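PDB 6MLX: leucine-rich repeat protein TpLRR from Treponema pallidum, which is of unknown function but folds as a leucine-rich repeat protein of the BspA type, probably secreted to the periplasm. Local coordinates for residues A[121-126]-A[144-149]; A[161-166]-A[189-194]; A[10-15]-A[26-31]. All coordinates share one frame; numbering follows the deposited sequence.

Contact 1 (A[121-126]-A[144-149])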
loop_
_atom_site.group_PDB
_atom_site.type_symbol
_atom_site.label_atom_id
_atom_site.label_comp_id
_atom_site.label_asym_id
_atom_site.label_seq_id
_atom_site.Cartn_x
_atom_site.Cartn_y
_atom_site.Cartn_z
ATOM N N VAL A 121 1.364 -3.599 -4.670
ATOM C CA VAL A 121 1.913 -2.830 -3.554
ATOM C C VAL A 121 1.832 -3.629 -2.261
ATOM O O VAL A 121 2.777 -3.638 -1.463
ATOM C CB VAL A 121 1.208 -1.467 -3.427
ATOM C CG1 VAL A 121 1.416 -0.893 -2.023
ATOM C CG2 VAL A 121 1.754 -0.494 -4.479
ATOM N N PHE A 122 0.715 -4.316 -2.034
ATOM C CA PHE A 122 0.550 -5.133 -0.839
ATOM C C PHE A 122 0.576 -6.616 -1.176
ATOM O O PHE A 122 0.000 -7.434 -0.459
ATOM C CB PHE A 122 -0.726 -4.736 -0.098
ATOM C CG PHE A 122 -0.717 -3.297 0.341
ATOM C CD1 PHE A 122 0.026 -2.902 1.450
ATOM C CD2 PHE A 122 -1.395 -2.327 -0.390
ATOM C CE1 PHE A 122 0.067 -1.567 1.840
ATOM C CE2 PHE A 122 -1.369 -1.003 -0.003
ATOM C CZ PHE A 122 -0.625 -0.614 1.104
ATOM N N SER A 123 1.250 -6.964 -2.272
ATOM C CA SER A 123 1.446 -8.360 -2.650
ATOM C C SER A 123 2.058 -9.141 -1.492
ATOM O O SER A 123 3.041 -8.708 -0.887
ATOM C CB SER A 123 2.353 -8.439 -3.888
ATOM O OG SER A 123 2.557 -9.795 -4.279
ATOM N N SER A 124 1.442 -10.277 -1.161
ATOM C CA SER A 124 1.916 -11.166 -0.087
ATOM C C SER A 124 1.947 -10.488 1.280
ATOM O O SER A 124 2.742 -10.859 2.146
ATOM C CB SER A 124 3.298 -11.750 -0.408
ATOM O OG SER A 124 3.207 -12.694 -1.458
ATOM N N CYS A 125 1.093 -9.488 1.501
ATOM C CA CYS A 125 0.903 -8.962 2.855
ATOM C C CYS A 125 -0.097 -9.867 3.572
ATOM O O CYS A 125 -1.293 -9.588 3.667
ATOM C CB CYS A 125 0.454 -7.509 2.815
ATOM S SG CYS A 125 1.823 -6.390 2.467
ATOM N N GLY A 126 0.432 -10.970 4.113
ATOM C CA GLY A 126 -0.379 -12.064 4.592
ATOM C C GLY A 126 -1.084 -11.823 5.913
ATOM O O GLY A 126 -1.865 -12.682 6.330
ATOM N N ALA A 144 -2.693 -5.353 -6.645
ATOM C CA ALA A 144 -2.379 -4.520 -5.488
ATOM C C ALA A 144 -2.553 -5.273 -4.173
ATOM O O ALA A 144 -1.807 -5.030 -3.223
ATOM C CB ALA A 144 -3.240 -3.259 -5.489
ATOM N N PHE A 145 -3.518 -6.185 -4.099
ATOM C CA PHE A 145 -3.715 -6.999 -2.906
ATOM C C PHE A 145 -3.553 -8.488 -3.206
ATOM O O PHE A 145 -4.204 -9.333 -2.586
ATOM C CB PHE A 145 -5.073 -6.688 -2.283
ATOM C CG PHE A 145 -5.225 -5.249 -1.927
ATOM C CD1 PHE A 145 -4.656 -4.752 -0.759
ATOM C CD2 PHE A 145 -5.886 -4.373 -2.783
ATOM C CE1 PHE A 145 -4.773 -3.409 -0.428
ATOM C CE2 PHE A 145 -6.004 -3.028 -2.464
ATOM C CZ PHE A 145 -5.447 -2.549 -1.286
ATOM N N ARG A 146 -2.665 -8.810 -4.152
ATOM C CA ARG A 146 -2.378 -10.200 -4.498
ATOM C C ARG A 146 -1.890 -10.966 -3.273
ATOM O O ARG A 146 -1.035 -10.487 -2.529
ATOM C CB ARG A 146 -1.318 -10.243 -5.606
ATOM C CG ARG A 146 -0.978 -11.641 -6.132
ATOM C CD ARG A 146 0.235 -11.594 -7.100
ATOM N NE ARG A 146 0.136 -10.512 -8.081
ATOM C CZ ARG A 146 -0.689 -10.533 -9.130
ATOM N NH1 ARG A 146 -1.486 -11.573 -9.318
ATOM N NH2 ARG A 146 -0.728 -9.516 -9.987
ATOM N N ASP A 147 -2.467 -12.145 -3.047
ATOM C CA ASP A 147 -2.027 -13.048 -1.980
ATOM C C ASP A 147 -2.102 -12.415 -0.592
ATOM O O ASP A 147 -1.287 -12.733 0.284
ATOM C CB ASP A 147 -0.603 -13.544 -2.226
ATOM C CG ASP A 147 -0.452 -14.177 -3.559
ATOM O OD1 ASP A 147 -1.335 -14.969 -3.933
ATOM O OD2 ASP A 147 0.532 -13.859 -4.242
ATOM N N CYS A 148 -3.061 -11.517 -0.375
ATOM C CA CYS A 148 -3.372 -11.052 0.977
ATOM C C CYS A 148 -4.338 -12.068 1.584
ATOM O O CYS A 148 -5.561 -11.918 1.565
ATOM C CB CYS A 148 -3.930 -9.635 0.941
ATOM S SG CYS A 148 -2.653 -8.392 0.490
ATOM N N ALA A 149 -3.762 -13.149 2.112
ATOM C CA ALA A 149 -4.568 -14.310 2.479
ATOM C C ALA A 149 -5.456 -14.053 3.691
ATOM O O ALA A 149 -6.411 -14.805 3.906
ATOM C CB ALA A 149 -3.668 -15.521 2.738
HETATM O O HOH W 1 2.340 -12.283 -3.980
#
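Ala144 O accepts Phe122 N (2.9 Å) and sits at the edge of the Phe122 ring. Phe145 then repeats Phe122 one coil further along the leucine-rich repeat solenoid. Both rings swing beside their own backbone N (chi1 -60° and -58°), which keeps them in file; their planes are 7° apart but slid so that they barely overlap, and Phe145 CE1 comes to 3.5 Å from Phe122 CD2, while Phe99 continues the file beyond Phe122. Arg146 O receives Ser124 N at 2.8 Å and also faces the CA-H of Ser123. The Arg146 guanidinium group turns to Asp120 and Glu169, both salt-bridge partners. Asp147 OD2 and Ser123 OG lie doubtfully close to a water that Ser124 OG holds at 2.7 Å, while Asp147 O takes a CA-H contact from Ser124. Cys148 closes the type II turn begun at Phe145, as Cys125 does that begun at Phe122, and its SG packs 4.0 Å from Cys125 CB. The chemistry thus divides: aromatic rings and thiols make an apolar, buried side, backbone bonds tie the coils, and serine and aspartate oxygens gather round one water where Ser124 and Asp147 are partly exposed.

Contact 2 (A[161-166]-A[189-194])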
loop_
_atom_site.group_PDB
_atom_site.type_symbol
_atom_site.label_atom_id
_atom_site.label_comp_id
_atom_site.label_asym_id
_atom_site.label_seq_id
_atom_site.Cartn_x
_atom_site.Cartn_y
_atom_site.Cartn_z
ATOM N N LYS A 161 -13.387 3.277 -11.299
ATOM C CA LYS A 161 -13.851 2.950 -12.638
ATOM C C LYS A 161 -13.451 1.558 -13.119
ATOM O O LYS A 161 -14.159 0.984 -13.952
ATOM C CB LYS A 161 -13.354 4.005 -13.632
ATOM C CG LYS A 161 -13.808 5.381 -13.232
ATOM C CD LYS A 161 -13.851 6.322 -14.384
ATOM C CE LYS A 161 -12.567 7.054 -14.503
ATOM N NZ LYS A 161 -12.896 8.384 -15.082
ATOM N N ASN A 162 -12.364 0.992 -12.605
ATOM C CA ASN A 162 -11.955 -0.342 -13.003
ATOM C C ASN A 162 -11.345 -1.056 -11.809
ATOM O O ASN A 162 -10.749 -0.427 -10.932
ATOM C CB ASN A 162 -10.923 -0.296 -14.134
ATOM C CG ASN A 162 -9.652 0.421 -13.714
ATOM O OD1 ASN A 162 -9.704 1.506 -13.144
ATOM N ND2 ASN A 162 -8.502 -0.191 -13.987
ATOM N N LEU A 163 -11.490 -2.375 -11.793
ATOM C CA LEU A 163 -10.736 -3.238 -10.891
ATOM C C LEU A 163 -9.651 -3.921 -11.726
ATOM O O LEU A 163 -9.953 -4.746 -12.596
ATOM C CB LEU A 163 -11.643 -4.252 -10.198
ATOM C CG LEU A 163 -12.774 -3.632 -9.371
ATOM C CD1 LEU A 163 -13.588 -4.714 -8.706
ATOM C CD2 LEU A 163 -12.223 -2.680 -8.331
ATOM N N ALA A 164 -8.397 -3.573 -11.458
ATOM C CA ALA A 164 -7.284 -3.970 -12.310
ATOM C C ALA A 164 -7.054 -5.483 -12.258
ATOM O O ALA A 164 -7.591 -6.203 -11.407
ATOM C CB ALA A 164 -6.012 -3.230 -11.896
ATOM N N ASP A 165 -6.210 -5.949 -13.181
ATOM C CA ASP A 165 -5.882 -7.364 -13.304
ATOM C C ASP A 165 -5.430 -7.951 -11.971
ATOM O O ASP A 165 -4.562 -7.395 -11.295
ATOM C CB ASP A 165 -4.769 -7.563 -14.339
ATOM C CG ASP A 165 -5.213 -7.281 -15.778
ATOM O OD1 ASP A 165 -6.405 -7.028 -16.056
ATOM O OD2 ASP A 165 -4.330 -7.343 -16.648
ATOM N N GLY A 166 -6.014 -9.088 -11.611
ATOM C CA GLY A 166 -5.605 -9.827 -10.429
ATOM C C GLY A 166 -5.603 -9.027 -9.140
ATOM O O GLY A 166 -4.846 -9.343 -8.218
ATOM N N GLY A 189 -9.014 -11.911 -14.219
ATOM C CA GLY A 189 -8.779 -12.666 -13.000
ATOM C C GLY A 189 -8.826 -11.841 -11.731
ATOM O O GLY A 189 -8.063 -12.112 -10.800
ATOM N N VAL A 190 -9.709 -10.835 -11.675
ATOM C CA VAL A 190 -9.781 -9.951 -10.508
ATOM C C VAL A 190 -9.914 -10.760 -9.215
ATOM O O VAL A 190 -9.188 -10.529 -8.241
ATOM C CB VAL A 190 -10.938 -8.950 -10.666
ATOM C CG1 VAL A 190 -11.175 -8.208 -9.369
ATOM C CG2 VAL A 190 -10.645 -7.961 -11.809
ATOM N N PHE A 191 -10.840 -11.731 -9.196
ATOM C CA PHE A 191 -11.226 -12.440 -7.979
ATOM C C PHE A 191 -10.787 -13.907 -7.970
ATOM O O PHE A 191 -11.376 -14.716 -7.238
ATOM C CB PHE A 191 -12.740 -12.363 -7.772
ATOM C CG PHE A 191 -13.264 -10.969 -7.594
ATOM C CD1 PHE A 191 -13.052 -10.279 -6.408
ATOM C CD2 PHE A 191 -13.978 -10.348 -8.602
ATOM C CE1 PHE A 191 -13.539 -8.998 -6.228
ATOM C CE2 PHE A 191 -14.477 -9.054 -8.426
ATOM C CZ PHE A 191 -14.257 -8.384 -7.239
ATOM N N VAL A 192 -9.764 -14.261 -8.756
ATOM C CA VAL A 192 -9.213 -15.614 -8.726
ATOM C C VAL A 192 -8.763 -15.965 -7.310
ATOM O O VAL A 192 -8.078 -15.182 -6.643
ATOM C CB VAL A 192 -8.051 -15.734 -9.728
ATOM C CG1 VAL A 192 -7.225 -16.977 -9.456
ATOM C CG2 VAL A 192 -8.574 -15.729 -11.172
ATOM N N GLY A 193 -9.140 -17.161 -6.851
ATOM C CA GLY A 193 -8.771 -17.642 -5.535
ATOM C C GLY A 193 -9.569 -17.071 -4.382
ATOM O O GLY A 193 -9.249 -17.373 -3.227
ATOM N N CYS A 194 -10.595 -16.259 -4.646
ATOM C CA CYS A 194 -11.390 -15.631 -3.587
ATOM C C CYS A 194 -12.518 -16.575 -3.182
ATOM O O CYS A 194 -13.691 -16.368 -3.494
ATOM C CB CYS A 194 -11.915 -14.276 -4.045
ATOM S SG CYS A 194 -10.617 -13.013 -4.240
#
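Val190 presses both methyl groups against the strand end of the preceding coil, in a leucine-rich repeat solenoid where strand 162-163 pairs in parallel with strand 185-186. CG2 rests against two successive backbone oxygens, 3.4 Å from Leu163 O and 3.5 Å from Ala164 O, while CG1 meets Leu163 CB at 4.1 Å. With CG1 anti to the backbone N (chi1 170°), the other branch is left to face these oxygens. Leu163 also reaches Phe191: its CD1 approaches CZ of the ring obliquely, at 4.0 Å. On one face of that ring lies CG1 of the adjacent Val190, 3.5 Å above the plane and over its centre, so one methyl serves both the leucine and the ring.

Next to this apolar patch the backbones come close at a pair of glycines with positive phi: Gly166 CA directs a hydrogen at Gly189 O, 3.4 Å away and 160° at the hydrogen. Around this first shell, Gly166 and Leu163 bond through their backbones to the 185-188 region, and Asp165 OD1 accepts from Val188 N. Phe186 touches both Leu163 and Phe191, and Tyr210 meets the Phe191 ring edge-to-face while its OH bonds Phe191 N, joining the coil to the C-terminal tail. Within 189-194, a type II turn starts at Phe191, closed by Cys194 N on Phe191 O at 3.1 Å.

Contact 3 (A[10-15]-A[26-31])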
loop_
_atom_site.group_PDB
_atom_site.type_symbol
_atom_site.label_atom_id
_atom_site.label_comp_id
_atom_site.label_asym_id
_atom_site.label_seq_id
_atom_site.Cartn_x
_atom_site.Cartn_y
_atom_site.Cartn_z
ATOM N N PHE A 10 21.558 7.906 10.470
ATOM C CA PHE A 10 21.130 6.567 10.083
ATOM C C PHE A 10 20.539 6.498 8.672
ATOM O O PHE A 10 20.129 5.408 8.255
ATOM C CB PHE A 10 20.121 6.025 11.105
ATOM C CG PHE A 10 20.724 5.723 12.458
ATOM C CD1 PHE A 10 20.525 6.578 13.537
ATOM C CD2 PHE A 10 21.507 4.587 12.647
ATOM C CE1 PHE A 10 21.092 6.306 14.781
ATOM C CE2 PHE A 10 22.080 4.306 13.892
ATOM C CZ PHE A 10 21.867 5.163 14.957
ATOM N N PHE A 11 20.503 7.606 7.913
ATOM C CA PHE A 11 19.983 7.595 6.545
ATOM C C PHE A 11 20.999 8.131 5.545
ATOM O O PHE A 11 21.710 9.100 5.823
ATOM C CB PHE A 11 18.704 8.444 6.399
ATOM C CG PHE A 11 17.657 8.114 7.391
ATOM C CD1 PHE A 11 16.744 7.103 7.142
ATOM C CD2 PHE A 11 17.603 8.793 8.602
ATOM C CE1 PHE A 11 15.786 6.784 8.075
ATOM C CE2 PHE A 11 16.652 8.481 9.543
ATOM C CZ PHE A 11 15.734 7.474 9.275
ATOM N N GLN A 12 21.034 7.503 4.371
ATOM C CA GLN A 12 21.573 8.108 3.167
ATOM C C GLN A 12 20.436 8.783 2.413
ATOM O O GLN A 12 19.314 8.255 2.352
ATOM C CB GLN A 12 22.242 7.055 2.280
ATOM C CG GLN A 12 23.318 6.277 3.009
ATOM C CD GLN A 12 24.068 5.313 2.122
ATOM O OE1 GLN A 12 23.622 4.958 1.023
ATOM N NE2 GLN A 12 25.230 4.884 2.594
ATOM N N TYR A 13 20.742 9.941 1.820
ATOM C CA TYR A 13 19.740 10.791 1.188
ATOM C C TYR A 13 20.373 11.607 0.075
ATOM O O TYR A 13 21.592 11.799 0.027
ATOM C CB TYR A 13 19.090 11.758 2.191
ATOM C CG TYR A 13 20.084 12.650 2.902
ATOM C CD1 TYR A 13 20.418 13.904 2.403
ATOM C CD2 TYR A 13 20.688 12.234 4.076
ATOM C CE1 TYR A 13 21.343 14.719 3.068
ATOM C CE2 TYR A 13 21.600 13.030 4.740
ATOM C CZ TYR A 13 21.926 14.272 4.230
ATOM O OH TYR A 13 22.841 15.051 4.907
ATOM N N GLY A 14 19.509 12.095 -0.820
ATOM C CA GLY A 14 19.893 13.076 -1.810
ATOM C C GLY A 14 18.958 14.272 -1.779
ATOM O O GLY A 14 18.019 14.339 -0.977
ATOM N N LEU A 15 19.257 15.227 -2.654
ATOM C CA LEU A 15 18.380 16.361 -2.892
ATOM C C LEU A 15 17.351 15.998 -3.955
ATOM O O LEU A 15 17.584 15.140 -4.820
ATOM C CB LEU A 15 19.169 17.602 -3.340
ATOM C CG LEU A 15 19.722 18.570 -2.283
ATOM C CD1 LEU A 15 20.143 19.908 -2.899
ATOM C CD2 LEU A 15 18.710 18.814 -1.171
ATOM N N ARG A 26 18.362 5.449 1.710
ATOM C CA ARG A 26 18.629 4.205 2.417
ATOM C C ARG A 26 18.545 4.457 3.919
ATOM O O ARG A 26 18.968 5.506 4.414
ATOM C CB ARG A 26 19.995 3.614 2.018
ATOM C CG ARG A 26 20.307 2.238 2.601
ATOM C CD ARG A 26 19.289 1.165 2.104
ATOM N NE ARG A 26 19.804 -0.204 2.235
ATOM C CZ ARG A 26 19.058 -1.283 2.486
ATOM N NH1 ARG A 26 17.752 -1.187 2.666
ATOM N NH2 ARG A 26 19.633 -2.475 2.573
ATOM N N TYR A 27 17.954 3.500 4.628
ATOM C CA TYR A 27 18.039 3.441 6.075
ATOM C C TYR A 27 19.162 2.478 6.429
ATOM O O TYR A 27 19.163 1.328 5.974
ATOM C CB TYR A 27 16.713 2.998 6.685
ATOM C CG TYR A 27 16.798 2.678 8.163
ATOM C CD1 TYR A 27 17.189 3.640 9.085
ATOM C CD2 TYR A 27 16.465 1.414 8.632
ATOM C CE1 TYR A 27 17.255 3.351 10.435
ATOM C CE2 TYR A 27 16.529 1.107 9.970
ATOM C CZ TYR A 27 16.926 2.075 10.871
ATOM O OH TYR A 27 16.976 1.753 12.200
ATOM N N LEU A 28 20.115 2.957 7.225
ATOM C CA LEU A 28 21.316 2.195 7.549
ATOM C C LEU A 28 21.222 1.462 8.876
ATOM O O LEU A 28 21.866 0.419 9.043
ATOM C CB LEU A 28 22.539 3.127 7.570
ATOM C CG LEU A 28 22.716 3.975 6.303
ATOM C CD1 LEU A 28 23.806 5.047 6.436
ATOM C CD2 LEU A 28 22.963 3.092 5.091
ATOM N N GLY A 29 20.431 1.960 9.816
ATOM C CA GLY A 29 20.375 1.371 11.137
ATOM C C GLY A 29 19.651 0.037 11.140
ATOM O O GLY A 29 19.317 -0.547 10.107
ATOM N N LYS A 30 19.431 -0.469 12.347
ATOM C CA LYS A 30 18.677 -1.705 12.549
ATOM C C LYS A 30 17.879 -1.608 13.839
ATOM O O LYS A 30 17.824 -2.552 14.634
ATOM C CB LYS A 30 19.585 -2.945 12.567
ATOM C CG LYS A 30 20.853 -2.848 11.713
ATOM C CD LYS A 30 21.382 -4.212 11.253
ATOM C CE LYS A 30 22.848 -4.100 10.781
ATOM N NZ LYS A 30 22.949 -3.984 9.287
ATOM N N GLY A 31 17.269 -0.449 14.081
ATOM C CA GLY A 31 16.400 -0.311 15.232
ATOM C C GLY A 31 15.097 -1.056 15.027
ATOM O O GLY A 31 14.815 -1.639 13.977
#
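Tyr27 and Phe11 bring their rings together obliquely, centroids 5.5 Å apart and planes at 42°, on one face of the antiparallel beta hairpin formed by strands 11-15 and 22-27. Phe11 CE1 lies 3.6 Å from Tyr27 CD1. At the edge of the Phe11 ring, near its plane, is the backbone oxygen of Arg26; over one face of the Tyr27 ring stands Gly29 N, offset toward the rim. The Phe10 ring lies further along, its CD2 3.7 Å from Gly29 CA, and Phe10 CB meets Tyr27 CE1. The absence of a side chain on Gly29 lets its backbone lie close to both the Phe10 ring and the Tyr27 ring.

Beneath the rings runs the hairpin ladder. Phe11 and Tyr27 form a non-hydrogen-bonded pair; Gln12 and Arg26 form the hydrogen-bonded pair beside it, with Gln12 N giving to Arg26 O and Arg26 N to Gln12 O (3.0 Å). Past the end of strand 22-27, Leu28 N reaches Phe10 O at 2.7 Å and carries the pairing beyond the strand.

On the face bearing Gln12 and Arg26, the extended Gln12 chain crosses Leu28 at about a right angle, with Leu28 CD1 3.7 Å from Gln12 CG. Of the Arg26 side chain, CB is what meets Gln12: the chain bends at chi2 (63°) and takes NH1 to Tyr54 O in the next coil. On the opposite face, Val34 packs against both Phe11 and Tyr27, and Phe53 meets the Tyr27 ring, consistent with the hairpin capping the N-terminal end of the solenoid. Tyr27 CG lies beside its own carbonyl carbon (chi1 170°), which sends the ring along its own chain, where Tyr27 OH accepts Gly31 N at 2.9 Å.

The three contacts follow one another along the chain, contact 3 first. Contacts 1 and 2 lie on the same side of the chain's centre and touch, with centres about 13 Å apart, whereas contact 3 sits about 36 Å, centre to centre, from contact 2. Contact 2 is buried, setting a strand end against a turn of the next coil through methyl groups, an aromatic ring and a CA-H contact. Contact 1 is partly buried, seven of its twelve touching residues fully so, and joins equivalent loops of successive coils by rings, backbone bonds and a water. Contact 3, more open, alone is strand pairing, and two of its touching residues are exposed. All three use phenylalanine, but only contact 1 aligns its rings nearly parallel.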